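Polysaccharide deacetylase-like protein (Bacillus anthracis, PDB 4V33) probably removes acetyl groups from polysaccharide through a zinc-binding hydrolase domain, and is required for osmotic stability and cell-shape maintenance. Local coordinates at residues Val144-Tyr149 with Met341-Ile346; Ile200-Asp205 with Pro228-Tyr233; Lys69-Glu74 with Lys95-Gln100; Glu74-Ile79 with Ile122-Asp127. All coordinates share one frame; numbering follows the deposited sequence.

Contacts 1 and 2 lie in the deacetylase domain, contacts 3 and 4 in the fibronectin type III domain at the other end of the elongated chain. The centres of contacts 1 and 2 are about 9 Å apart, and strands 146-149 and 199-206 pair between them: L147 N lies 2.7 Å from F201 O. Both border the zinc site of D206, H264 and H268; the side chain of D205 is about 4 Å from the zinc ion and that of R343 about 7 Å. Contacts 3 and 4, also about 9 Å apart, share E74 and are tied by T73 N to I124 O at 2.9 Å. The centres of contacts 1 and 3 are about 48 Å apart.

Contact 1. Residues Val144-Tyr149 with Met341-Ile346; sequences VPVLMY and MKRVRI
V146 and M148 alternate with V344 and I346 in a parallel hydrogen-bond pattern: V344 N donates to V146 O (2.8 Å), M148 N to V344 O (2.8 Å) and I346 N to M148 O (3.2 Å). L147 pairs with V344, and M148 with R345. Beside K342 a water bridges the backbones, accepting from V146 N and donating to K342 O.

M148 packs against two guanidinium groups. Its SD lies over one face of R343, off-centre and 3.4 Å from NH2. The bend at its CG-SD bond (chi3 57°) then swings CE over the centre of the R345 guanidinium, 3.5 Å from CZ. R343 is fixed in rotation by a salt bridge from NH2 to D205 and by hydrogen bonds from NH1 to T203 and from NE to T323.

Apolar contacts complete the pairing. L147 CD2 meets I346 CD1 at 3.7 Å, and I346 CG1 makes a CH-pi contact over the Y149 ring, 4.2 Å from its centroid.

In this distorted beta/alpha barrel, as in related deacetylases, strand 146-149 runs between 341-345 and 199-206; strand 320-326 flanks 341-345, and helix 352-359 covers L147, Y149 and V344.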
loop_
_atom_site.group_PDB
_atom_site.type_symbol
_atom_site.label_atom_id
_atom_site.label_comp_id
_atom_site.label_asym_id
_atom_site.label_seq_id
_atom_site.Cartn_x
_atom_site.Cartn_y
_atom_site.Cartn_z
ATOM N N VAL A 144 -0.363 -3.006 5.879
ATOM C CA VAL A 144 -1.045 -2.131 4.942
ATOM C C VAL A 144 -2.533 -2.472 4.948
ATOM O O VAL A 144 -2.939 -3.469 4.366
ATOM C CB VAL A 144 -0.506 -2.329 3.509
ATOM C CG1 VAL A 144 -1.197 -1.385 2.546
ATOM C CG2 VAL A 144 1.015 -2.103 3.465
ATOM N N PRO A 145 -3.344 -1.651 5.636
ATOM C CA PRO A 145 -4.790 -1.876 5.544
ATOM C C PRO A 145 -5.297 -1.481 4.167
ATOM O O PRO A 145 -4.925 -0.434 3.627
ATOM C CB PRO A 145 -5.377 -0.965 6.625
ATOM C CG PRO A 145 -4.292 0.038 6.947
ATOM C CD PRO A 145 -2.975 -0.583 6.579
ATOM N N VAL A 146 -6.151 -2.334 3.615
ATOM C CA VAL A 146 -6.763 -2.096 2.319
ATOM C C VAL A 146 -8.268 -2.014 2.564
ATOM O O VAL A 146 -8.931 -3.030 2.769
ATOM C CB VAL A 146 -6.417 -3.214 1.321
ATOM C CG1 VAL A 146 -7.050 -2.933 -0.042
ATOM C CG2 VAL A 146 -4.896 -3.349 1.197
ATOM N N LEU A 147 -8.788 -0.789 2.591
ATOM C CA LEU A 147 -10.204 -0.559 2.898
ATOM C C LEU A 147 -11.099 -0.931 1.732
ATOM O O LEU A 147 -10.763 -0.678 0.573
ATOM C CB LEU A 147 -10.428 0.912 3.222
ATOM C CG LEU A 147 -9.735 1.434 4.485
ATOM C CD1 LEU A 147 -9.726 2.964 4.513
ATOM C CD2 LEU A 147 -10.477 0.901 5.707
ATOM N N MET A 148 -12.255 -1.515 2.046
ATOM C CA MET A 148 -13.238 -1.867 1.032
ATOM C C MET A 148 -14.559 -1.131 1.264
ATOM O O MET A 148 -15.255 -1.377 2.261
ATOM C CB MET A 148 -13.495 -3.367 1.033
ATOM C CG MET A 148 -14.589 -3.785 0.044
ATOM S SD MET A 148 -14.873 -5.553 0.003
ATOM C CE MET A 148 -15.244 -5.854 1.728
ATOM N N TYR A 149 -14.869 -0.218 0.346
ATOM C CA TYR A 149 -16.164 0.452 0.286
ATOM C C TYR A 149 -16.968 -0.044 -0.902
ATOM O O TYR A 149 -16.413 -0.631 -1.838
ATOM C CB TYR A 149 -15.967 1.953 0.122
ATOM C CG TYR A 149 -15.387 2.656 1.323
ATOM C CD1 TYR A 149 -16.220 3.118 2.344
ATOM C CD2 TYR A 149 -14.026 2.886 1.437
ATOM C CE1 TYR A 149 -15.719 3.773 3.436
ATOM C CE2 TYR A 149 -13.503 3.543 2.539
ATOM C CZ TYR A 149 -14.351 3.993 3.530
ATOM O OH TYR A 149 -13.820 4.647 4.614
ATOM N N MET A 341 -4.935 -10.742 -1.447
ATOM C CA MET A 341 -4.794 -9.661 -0.476
ATOM C C MET A 341 -6.063 -9.433 0.352
ATOM O O MET A 341 -7.137 -9.190 -0.196
ATOM C CB MET A 341 -4.386 -8.377 -1.213
ATOM C CG MET A 341 -3.923 -7.228 -0.340
ATOM S SD MET A 341 -3.111 -5.943 -1.329
ATOM C CE MET A 341 -1.607 -6.781 -1.823
ATOM N N LYS A 342 -5.916 -9.493 1.674
ATOM C CA LYS A 342 -7.025 -9.243 2.592
ATOM C C LYS A 342 -7.477 -7.791 2.530
ATOM O O LYS A 342 -6.705 -6.903 2.154
ATOM C CB LYS A 342 -6.601 -9.527 4.030
ATOM C CG LYS A 342 -6.292 -10.972 4.367
ATOM C CD LYS A 342 -5.650 -11.014 5.752
ATOM C CE LYS A 342 -5.333 -12.422 6.199
ATOM N NZ LYS A 342 -4.624 -12.400 7.511
ATOM N N ARG A 343 -8.720 -7.555 2.938
ATOM C CA ARG A 343 -9.254 -6.202 3.015
ATOM C C ARG A 343 -10.031 -5.952 4.302
ATOM O O ARG A 343 -10.534 -6.879 4.943
ATOM C CB ARG A 343 -10.122 -5.875 1.796
ATOM C CG ARG A 343 -9.323 -5.789 0.495
ATOM C CD ARG A 343 -10.112 -5.081 -0.582
ATOM N NE ARG A 343 -11.112 -5.958 -1.196
ATOM C CZ ARG A 343 -11.999 -5.538 -2.087
ATOM N NH1 ARG A 343 -12.024 -4.252 -2.442
ATOM N NH2 ARG A 343 -12.857 -6.402 -2.630
ATOM N N VAL A 344 -10.114 -4.677 4.665
ATOM C CA VAL A 344 -10.900 -4.248 5.819
ATOM C C VAL A 344 -12.249 -3.721 5.329
ATOM O O VAL A 344 -12.314 -2.712 4.623
ATOM C CB VAL A 344 -10.148 -3.149 6.608
ATOM C CG1 VAL A 344 -10.996 -2.664 7.785
ATOM C CG2 VAL A 344 -8.785 -3.667 7.092
ATOM N N ARG A 345 -13.327 -4.408 5.695
ATOM C CA ARG A 345 -14.669 -4.031 5.264
ATOM C C ARG A 345 -15.205 -2.867 6.094
ATOM O O ARG A 345 -15.182 -2.920 7.319
ATOM C CB ARG A 345 -15.603 -5.231 5.402
ATOM C CG ARG A 345 -17.049 -4.936 5.062
ATOM C CD ARG A 345 -17.928 -6.186 5.219
ATOM N NE ARG A 345 -17.631 -7.226 4.238
ATOM C CZ ARG A 345 -18.128 -7.253 3.005
ATOM N NH1 ARG A 345 -18.925 -6.279 2.583
ATOM N NH2 ARG A 345 -17.810 -8.251 2.183
ATOM N N ILE A 346 -15.654 -1.812 5.421
ATOM C CA ILE A 346 -16.374 -0.745 6.108
ATOM C C ILE A 346 -17.880 -0.947 5.939
ATOM O O ILE A 346 -18.359 -1.243 4.843
ATOM C CB ILE A 346 -15.951 0.653 5.619
ATOM C CG1 ILE A 346 -14.428 0.823 5.735
ATOM C CG2 ILE A 346 -16.693 1.732 6.410
ATOM C CD1 ILE A 346 -13.850 0.449 7.099
HETATM O O HOH W 1 -6.096 -5.141 4.219
HETATM O O HOH W 2 -17.861 -2.315 1.854
#

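Contact 2. Residues Ile200-Asp205 with Pro228-Tyr233; sequences IFVTFD and PVATEY
T203, F204 and D205 pair in parallel with T231, E232 and Y233, the two strands of a beta-alpha-beta crossover whose helix is 211-221. T231 N donates to V202 O, F204 N to T231 O and Y233 N to F204 O (2.8 Å).

On the face shared by T203, D205, T231 and Y233, D205 OD1 sits 3.2 Å from Y233 CD2, with carboxylate and ring planes 78° apart. T203 CB reaches Y233 CE2 at 3.6 Å. On the other face A230 CB meets the F204 ring in its plane, at the edge, 3.8 Å from CE1. The E232 chain bends at chi2 (71°), which folds its carboxylate back so that OE1 lies 3.6 Å from F204 CB.

Farther out, T203 OG1 bonds to L147 O, and D205, whose OD2 is held by R343, directly precedes zinc ligand D206. Helix 211-221 covers F204 and A230, and strand 259-263 flanks T231 and E232. Within its own strand T231 steadies the Y233 ring, its CG2 3.9 Å above the ring plane and over the centre.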
loop_
_atom_site.group_PDB
_atom_site.type_symbol
_atom_site.label_atom_id
_atom_site.label_comp_id
_atom_site.label_asym_id
_atom_site.label_seq_id
_atom_site.Cartn_x
_atom_site.Cartn_y
_atom_site.Cartn_z
ATOM N N ILE A 200 -1.924 3.240 3.415
ATOM C CA ILE A 200 -3.277 2.708 3.414
ATOM C C ILE A 200 -3.848 2.793 2.000
ATOM O O ILE A 200 -3.525 3.724 1.256
ATOM C CB ILE A 200 -4.170 3.459 4.436
ATOM C CG1 ILE A 200 -5.530 2.768 4.585
ATOM C CG2 ILE A 200 -4.327 4.946 4.064
ATOM C CD1 ILE A 200 -6.255 3.165 5.887
ATOM N N PHE A 201 -4.664 1.808 1.633
ATOM C CA PHE A 201 -5.307 1.774 0.326
ATOM C C PHE A 201 -6.806 1.909 0.500
ATOM O O PHE A 201 -7.439 1.056 1.116
ATOM C CB PHE A 201 -5.008 0.444 -0.385
ATOM C CG PHE A 201 -3.625 0.371 -0.964
ATOM C CD1 PHE A 201 -2.514 0.353 -0.139
ATOM C CD2 PHE A 201 -3.436 0.319 -2.335
ATOM C CE1 PHE A 201 -1.230 0.292 -0.670
ATOM C CE2 PHE A 201 -2.160 0.255 -2.870
ATOM C CZ PHE A 201 -1.062 0.244 -2.044
ATOM N N VAL A 202 -7.368 2.993 -0.022
ATOM C CA VAL A 202 -8.814 3.146 -0.059
ATOM C C VAL A 202 -9.302 2.545 -1.378
ATOM O O VAL A 202 -8.842 2.952 -2.451
ATOM C CB VAL A 202 -9.222 4.624 0.011
ATOM C CG1 VAL A 202 -10.744 4.769 -0.048
ATOM C CG2 VAL A 202 -8.656 5.276 1.287
ATOM N N THR A 203 -10.205 1.565 -1.296
ATOM C CA THR A 203 -10.751 0.944 -2.512
ATOM C C THR A 203 -12.274 0.917 -2.495
ATOM O O THR A 203 -12.899 0.852 -1.426
ATOM C CB THR A 203 -10.221 -0.510 -2.778
ATOM O OG1 THR A 203 -10.923 -1.460 -1.963
ATOM C CG2 THR A 203 -8.717 -0.615 -2.526
ATOM N N PHE A 204 -12.845 0.935 -3.697
ATOM C CA PHE A 204 -14.287 0.895 -3.920
ATOM C C PHE A 204 -14.592 -0.217 -4.893
ATOM O O PHE A 204 -13.896 -0.367 -5.908
ATOM C CB PHE A 204 -14.761 2.205 -4.548
ATOM C CG PHE A 204 -14.510 3.404 -3.699
ATOM C CD1 PHE A 204 -13.312 4.090 -3.799
ATOM C CD2 PHE A 204 -15.470 3.853 -2.802
ATOM C CE1 PHE A 204 -13.053 5.208 -3.013
ATOM C CE2 PHE A 204 -15.219 4.975 -2.008
ATOM C CZ PHE A 204 -14.008 5.652 -2.115
ATOM N N ASP A 205 -15.644 -0.974 -4.602
ATOM C CA ASP A 205 -16.058 -2.057 -5.487
ATOM C C ASP A 205 -17.310 -1.713 -6.266
ATOM O O ASP A 205 -18.322 -1.310 -5.673
ATOM C CB ASP A 205 -16.325 -3.342 -4.693
ATOM C CG ASP A 205 -15.047 -4.033 -4.244
ATOM O OD1 ASP A 205 -13.961 -3.442 -4.360
ATOM O OD2 ASP A 205 -15.137 -5.186 -3.776
ATOM N N PRO A 228 -4.963 12.880 -1.508
ATOM C CA PRO A 228 -5.665 11.599 -1.492
ATOM C C PRO A 228 -5.675 10.920 -2.848
ATOM O O PRO A 228 -5.730 11.579 -3.890
ATOM C CB PRO A 228 -7.092 11.991 -1.104
ATOM C CG PRO A 228 -7.236 13.393 -1.659
ATOM C CD PRO A 228 -5.885 14.030 -1.461
ATOM N N VAL A 229 -5.598 9.594 -2.810
ATOM C CA VAL A 229 -5.825 8.758 -3.984
ATOM C C VAL A 229 -6.665 7.560 -3.565
ATOM O O VAL A 229 -6.781 7.258 -2.375
ATOM C CB VAL A 229 -4.509 8.268 -4.631
ATOM C CG1 VAL A 229 -3.731 9.439 -5.225
ATOM C CG2 VAL A 229 -3.670 7.504 -3.622
ATOM N N ALA A 230 -7.264 6.879 -4.538
ATOM C CA ALA A 230 -8.074 5.707 -4.249
ATOM C C ALA A 230 -8.188 4.828 -5.478
ATOM O O ALA A 230 -7.926 5.277 -6.595
ATOM C CB ALA A 230 -9.483 6.126 -3.775
ATOM N N THR A 231 -8.580 3.578 -5.257
ATOM C CA THR A 231 -8.764 2.608 -6.340
ATOM C C THR A 231 -10.250 2.318 -6.522
ATOM O O THR A 231 -10.963 2.069 -5.552
ATOM C CB THR A 231 -8.054 1.289 -6.006
ATOM O OG1 THR A 231 -6.645 1.529 -5.881
ATOM C CG2 THR A 231 -8.295 0.242 -7.089
ATOM N N GLU A 232 -10.712 2.361 -7.769
ATOM C CA GLU A 232 -12.073 1.969 -8.096
ATOM C C GLU A 232 -11.977 0.682 -8.889
ATOM O O GLU A 232 -11.295 0.641 -9.909
ATOM C CB GLU A 232 -12.741 3.040 -8.961
ATOM C CG GLU A 232 -14.136 2.648 -9.460
ATOM C CD GLU A 232 -15.151 2.653 -8.341
ATOM O OE1 GLU A 232 -15.362 3.744 -7.759
ATOM O OE2 GLU A 232 -15.713 1.576 -8.031
ATOM N N TYR A 233 -12.637 -0.369 -8.415
ATOM C CA TYR A 233 -12.684 -1.616 -9.163
ATOM C C TYR A 233 -13.986 -1.648 -9.956
ATOM O O TYR A 233 -15.056 -1.879 -9.406
ATOM C CB TYR A 233 -12.632 -2.803 -8.216
ATOM C CG TYR A 233 -11.348 -3.014 -7.428
ATOM C CD1 TYR A 233 -10.189 -3.472 -8.049
ATOM C CD2 TYR A 233 -11.324 -2.822 -6.047
ATOM C CE1 TYR A 233 -9.026 -3.714 -7.316
ATOM C CE2 TYR A 233 -10.176 -3.063 -5.307
ATOM C CZ TYR A 233 -9.042 -3.523 -5.946
ATOM O OH TYR A 233 -7.912 -3.779 -5.212
HETATM O O HOH W 3 -5.846 5.042 -1.151
HETATM O O HOH W 4 -6.120 2.303 -3.288
#

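Contact 3. Residues Lys69-Glu74 with Lys95-Gln100; sequences KDTLTE and KEKEKQ
K95 lays its extended aliphatic chain obliquely across the stem of E74, with CG 3.9 Å from E74 CG and CE 3.8 Å from E74 OE1. The ammonium stops short of the carboxylate: NZ is 4.6 Å from OE1, too far for a salt bridge, so any attraction there is probably modest. E74 OE2 is engaged by S93 OG, which belongs to the strand leading into K95.

K97 makes the direct polar bond of the contact. With CG anti to the backbone N (chi1 -179°) and the rest extended, its chain extends to the L72 carbonyl, and NZ donates to L72 O at 2.9 Å from a position tilted 31° out of the carbonyl plane. K97 CD also lies close, 3.3 Å from L72 O.

Both loops lie at one end of the fibronectin type III sandwich: 69-74 leads into strand 74-81, and the loop 95-100 follows strand 90-94. A classic beta bulge sets T73 and E74 together against I124, and an inverse gamma turn centred on E96 turns the chain from K95 to K97, its K97 N to K95 O bond being weak. A water joins the two backbones, donating to T73 O at 2.6 Å and weakly to K95 O. Beneath this exposed surface L72 turns its side chain inward, onto F101 and L133. T73 OG1 is bonded to I124 O.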
loop_
_atom_site.group_PDB
_atom_site.type_symbol
_atom_site.label_atom_id
_atom_site.label_comp_id
_atom_site.label_asym_id
_atom_site.label_seq_id
_atom_site.Cartn_x
_atom_site.Cartn_y
_atom_site.Cartn_z
ATOM N N LYS A 69 38.591 -2.293 3.612
ATOM C CA LYS A 69 39.985 -2.286 3.188
ATOM C C LYS A 69 40.871 -1.402 4.059
ATOM O O LYS A 69 41.974 -1.789 4.399
ATOM C CB LYS A 69 40.099 -1.912 1.711
ATOM C CG LYS A 69 39.436 -2.937 0.805
ATOM C CD LYS A 69 39.895 -4.351 1.162
ATOM C CE LYS A 69 38.895 -5.401 0.709
ATOM N NZ LYS A 69 39.337 -6.781 1.069
ATOM N N ASP A 70 40.388 -0.223 4.431
ATOM C CA ASP A 70 41.141 0.643 5.329
ATOM C C ASP A 70 41.172 0.100 6.758
ATOM O O ASP A 70 40.246 -0.585 7.200
ATOM C CB ASP A 70 40.512 2.045 5.364
ATOM C CG ASP A 70 41.084 2.978 4.311
ATOM O OD1 ASP A 70 42.105 3.638 4.596
ATOM O OD2 ASP A 70 40.504 3.068 3.209
ATOM N N THR A 71 42.235 0.425 7.480
ATOM C CA THR A 71 42.324 0.165 8.915
ATOM C C THR A 71 41.489 1.194 9.664
ATOM O O THR A 71 41.715 2.392 9.517
ATOM C CB THR A 71 43.776 0.286 9.411
ATOM O OG1 THR A 71 44.561 -0.785 8.874
ATOM C CG2 THR A 71 43.833 0.238 10.933
ATOM N N LEU A 72 40.539 0.734 10.473
ATOM C CA LEU A 72 39.632 1.642 11.173
ATOM C C LEU A 72 39.571 1.402 12.673
ATOM O O LEU A 72 39.775 0.285 13.145
ATOM C CB LEU A 72 38.211 1.483 10.622
ATOM C CG LEU A 72 37.941 1.724 9.138
ATOM C CD1 LEU A 72 36.489 1.421 8.821
ATOM C CD2 LEU A 72 38.292 3.161 8.758
ATOM N N THR A 73 39.250 2.455 13.418
ATOM C CA THR A 73 39.001 2.313 14.846
ATOM C C THR A 73 37.505 2.322 15.126
ATOM O O THR A 73 37.056 1.844 16.166
ATOM C CB THR A 73 39.668 3.432 15.664
ATOM O OG1 THR A 73 39.259 4.709 15.159
ATOM C CG2 THR A 73 41.179 3.320 15.580
ATOM N N GLU A 74 36.729 2.843 14.179
ATOM C CA GLU A 74 35.310 3.066 14.408
ATOM C C GLU A 74 34.552 3.095 13.090
ATOM O O GLU A 74 35.096 3.495 12.063
ATOM C CB GLU A 74 35.151 4.411 15.139
ATOM C CG GLU A 74 33.730 4.870 15.419
ATOM C CD GLU A 74 33.691 6.269 16.015
ATOM O OE1 GLU A 74 34.775 6.876 16.189
ATOM O OE2 GLU A 74 32.578 6.761 16.309
ATOM N N LYS A 95 32.491 0.725 17.861
ATOM C CA LYS A 95 33.942 0.575 17.956
ATOM C C LYS A 95 34.295 -0.892 18.186
ATOM O O LYS A 95 35.402 -1.219 18.616
ATOM C CB LYS A 95 34.510 1.464 19.064
ATOM C CG LYS A 95 34.334 2.957 18.800
ATOM C CD LYS A 95 34.926 3.800 19.921
ATOM C CE LYS A 95 34.735 5.285 19.650
ATOM N NZ LYS A 95 35.375 6.144 20.690
ATOM N N GLU A 96 33.341 -1.768 17.880
ATOM C CA GLU A 96 33.511 -3.210 18.058
ATOM C C GLU A 96 34.281 -3.822 16.893
ATOM O O GLU A 96 33.748 -4.648 16.151
ATOM C CB GLU A 96 32.147 -3.888 18.185
ATOM C CG GLU A 96 31.311 -3.397 19.351
ATOM C CD GLU A 96 31.612 -4.137 20.643
ATOM O OE1 GLU A 96 32.716 -4.708 20.767
ATOM O OE2 GLU A 96 30.734 -4.156 21.533
ATOM N N LYS A 97 35.537 -3.418 16.750
ATOM C CA LYS A 97 36.372 -3.844 15.632
ATOM C C LYS A 97 36.519 -5.364 15.526
ATOM O O LYS A 97 36.544 -5.918 14.425
ATOM C CB LYS A 97 37.748 -3.187 15.729
ATOM C CG LYS A 97 38.682 -3.539 14.595
ATOM C CD LYS A 97 39.899 -2.640 14.602
ATOM C CE LYS A 97 40.811 -2.949 13.433
ATOM N NZ LYS A 97 41.793 -1.852 13.207
ATOM N N GLU A 98 36.599 -6.036 16.667
ATOM C CA GLU A 98 36.781 -7.487 16.673
ATOM C C GLU A 98 35.487 -8.241 16.379
ATOM O O GLU A 98 35.499 -9.458 16.182
ATOM C CB GLU A 98 37.386 -7.946 18.000
ATOM C CG GLU A 98 38.681 -7.231 18.342
ATOM C CD GLU A 98 39.707 -7.335 17.232
ATOM O OE1 GLU A 98 39.845 -8.432 16.650
ATOM O OE2 GLU A 98 40.371 -6.317 16.936
ATOM N N LYS A 99 34.373 -7.513 16.350
ATOM C CA LYS A 99 33.077 -8.102 16.038
ATOM C C LYS A 99 32.472 -7.476 14.783
ATOM O O LYS A 99 31.259 -7.275 14.708
ATOM C CB LYS A 99 32.113 -7.936 17.214
ATOM C CG LYS A 99 32.594 -8.559 18.517
ATOM C CD LYS A 99 31.525 -8.445 19.595
ATOM C CE LYS A 99 31.987 -9.055 20.910
ATOM N NZ LYS A 99 30.906 -9.023 21.938
ATOM N N GLN A 100 33.324 -7.176 13.806
ATOM C CA GLN A 100 32.891 -6.617 12.524
ATOM C C GLN A 100 32.043 -5.351 12.683
ATOM O O GLN A 100 31.066 -5.152 11.961
ATOM C CB GLN A 100 32.150 -7.676 11.699
ATOM C CG GLN A 100 33.039 -8.851 11.297
ATOM C CD GLN A 100 32.280 -9.963 10.607
ATOM O OE1 GLN A 100 31.074 -10.125 10.800
ATOM N NE2 GLN A 100 32.987 -10.742 9.795
HETATM O O HOH W 5 38.204 0.415 17.979
#

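Contact 4. Residues Glu74-Ile79 with Ile122-Asp127; sequences EVQYKI and IGIKED
E74, V75 and Q76 run antiparallel to I124, G123 and I122, the strand segments meeting at 149°, with E74-I124 and Q76-I122 as hydrogen-bonded pairs and V75-G123 as the non-hydrogen-bonded pair between them. I124 N to E74 O (2.9 Å), Q76 N to I122 O (2.8 Å) and I122 N to Q76 O (3.0 Å) are sound bonds; E74 N to I124 O is weak and stretched.

One face carries E74, Q76, I122 and I124. I124 lies alongside E74, pointing the same way, with CG1 3.7 Å from E74 OE1. Its CD1 meets Q76 CD at 4.1 Å. I122 holds CG1 between its backbone N and carbonyl carbon (chi1 68°), which carries that branch to 3.9 Å from Q76 CB.

These are central strands, 74-81 and 115-124, of the four-stranded sheet in the fibronectin type III sandwich, with 90-94 and 130-140 outermost. On the opposite, core-facing side V75 packs on M65, F101 and L133, and its CG1 lies 3.5 Å above the Y77 ring plane, offset toward the rim.

Back on the first face, Q76 NE2 donates to E74 OE2 at 3.0 Å, an oxygen also bonded to S93 OG. The acceptor lies nearly in the Q76 amide plane, while the donor comes from above the carboxylate, 57° out of its plane.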
loop_
_atom_site.group_PDB
_atom_site.type_symbol
_atom_site.label_atom_id
_atom_site.label_comp_id
_atom_site.label_asym_id
_atom_site.label_seq_id
_atom_site.Cartn_x
_atom_site.Cartn_y
_atom_site.Cartn_z
ATOM N N GLU A 74 36.729 2.843 14.179
ATOM C CA GLU A 74 35.310 3.066 14.408
ATOM C C GLU A 74 34.552 3.095 13.090
ATOM O O GLU A 74 35.096 3.495 12.063
ATOM C CB GLU A 74 35.151 4.411 15.139
ATOM C CG GLU A 74 33.730 4.870 15.419
ATOM C CD GLU A 74 33.691 6.269 16.015
ATOM O OE1 GLU A 74 34.775 6.876 16.189
ATOM O OE2 GLU A 74 32.578 6.761 16.309
ATOM N N VAL A 75 33.298 2.660 13.121
ATOM C CA VAL A 75 32.386 2.853 12.003
ATOM C C VAL A 75 31.200 3.648 12.521
ATOM O O VAL A 75 30.666 3.350 13.588
ATOM C CB VAL A 75 31.896 1.508 11.417
ATOM C CG1 VAL A 75 30.717 1.720 10.468
ATOM C CG2 VAL A 75 33.042 0.802 10.698
ATOM N N GLN A 76 30.803 4.678 11.785
ATOM C CA GLN A 76 29.591 5.410 12.142
ATOM C C GLN A 76 28.512 5.141 11.126
ATOM O O GLN A 76 28.730 5.304 9.926
ATOM C CB GLN A 76 29.866 6.911 12.237
ATOM C CG GLN A 76 30.911 7.246 13.289
ATOM C CD GLN A 76 31.024 8.731 13.573
ATOM O OE1 GLN A 76 30.468 9.562 12.854
ATOM N NE2 GLN A 76 31.755 9.069 14.622
ATOM N N TYR A 77 27.348 4.719 11.614
ATOM C CA TYR A 77 26.215 4.410 10.754
ATOM C C TYR A 77 25.187 5.521 10.838
ATOM O O TYR A 77 24.559 5.710 11.883
ATOM C CB TYR A 77 25.542 3.108 11.194
ATOM C CG TYR A 77 26.414 1.873 11.173
ATOM C CD1 TYR A 77 26.513 1.093 10.032
ATOM C CD2 TYR A 77 27.106 1.468 12.308
ATOM C CE1 TYR A 77 27.294 -0.059 10.008
ATOM C CE2 TYR A 77 27.892 0.311 12.297
ATOM C CZ TYR A 77 27.978 -0.443 11.139
ATOM O OH TYR A 77 28.747 -1.590 11.107
ATOM N N LYS A 78 25.012 6.256 9.746
ATOM C CA LYS A 78 23.972 7.271 9.689
ATOM C C LYS A 78 22.703 6.579 9.216
ATOM O O LYS A 78 22.685 5.968 8.147
ATOM C CB LYS A 78 24.339 8.399 8.725
ATOM C CG LYS A 78 23.274 9.496 8.660
ATOM C CD LYS A 78 23.541 10.489 7.535
ATOM C CE LYS A 78 24.783 11.306 7.812
ATOM N NZ LYS A 78 24.992 12.365 6.770
ATOM N N ILE A 79 21.655 6.665 10.023
ATOM C CA ILE A 79 20.439 5.910 9.749
ATOM C C ILE A 79 19.229 6.816 9.845
ATOM O O ILE A 79 19.128 7.656 10.751
ATOM C CB ILE A 79 20.275 4.732 10.732
ATOM C CG1 ILE A 79 21.504 3.820 10.666
ATOM C CG2 ILE A 79 19.004 3.941 10.427
ATOM C CD1 ILE A 79 21.434 2.614 11.581
ATOM N N ILE A 122 30.357 5.343 7.415
ATOM C CA ILE A 122 31.684 5.912 7.233
ATOM C C ILE A 122 32.616 5.301 8.258
ATOM O O ILE A 122 32.173 4.811 9.294
ATOM C CB ILE A 122 31.705 7.460 7.373
ATOM C CG1 ILE A 122 31.417 7.895 8.815
ATOM C CG2 ILE A 122 30.755 8.105 6.372
ATOM C CD1 ILE A 122 31.499 9.403 9.025
ATOM N N GLY A 123 33.910 5.298 7.951
ATOM C CA GLY A 123 34.893 4.789 8.883
ATOM C C GLY A 123 35.704 5.925 9.470
ATOM O O GLY A 123 35.848 6.978 8.844
ATOM N N ILE A 124 36.223 5.719 10.677
ATOM C CA ILE A 124 37.105 6.694 11.311
ATOM C C ILE A 124 38.446 6.036 11.593
ATOM O O ILE A 124 38.491 4.970 12.211
ATOM C CB ILE A 124 36.537 7.189 12.657
ATOM C CG1 ILE A 124 35.028 7.445 12.563
ATOM C CG2 ILE A 124 37.310 8.428 13.142
ATOM C CD1 ILE A 124 34.650 8.554 11.618
ATOM N N LYS A 125 39.533 6.664 11.143
ATOM C CA LYS A 125 40.886 6.176 11.432
ATOM C C LYS A 125 41.331 6.631 12.822
ATOM O O LYS A 125 40.683 7.478 13.447
ATOM C CB LYS A 125 41.897 6.702 10.405
ATOM C CG LYS A 125 41.475 6.620 8.947
ATOM C CD LYS A 125 41.778 5.275 8.324
ATOM C CE LYS A 125 43.273 5.012 8.204
ATOM N NZ LYS A 125 43.490 3.704 7.527
ATOM N N GLU A 126 42.450 6.078 13.288
ATOM C CA GLU A 126 42.987 6.427 14.600
ATOM C C GLU A 126 43.257 7.929 14.737
ATOM O O GLU A 126 43.010 8.507 15.795
ATOM C CB GLU A 126 44.256 5.620 14.903
ATOM C CG GLU A 126 44.850 5.899 16.278
ATOM C CD GLU A 126 45.961 4.931 16.644
ATOM O OE1 GLU A 126 45.672 3.725 16.798
ATOM O OE2 GLU A 126 47.120 5.376 16.783
ATOM N N ASP A 127 43.736 8.565 13.669
ATOM C CA ASP A 127 43.974 10.010 13.725
ATOM C C ASP A 127 42.726 10.859 13.473
ATOM O O ASP A 127 42.811 12.088 13.446
ATOM C CB ASP A 127 45.128 10.453 12.807
ATOM C CG ASP A 127 44.812 10.301 11.322
ATOM O OD1 ASP A 127 43.680 9.925 10.960
ATOM O OD2 ASP A 127 45.718 10.573 10.504
#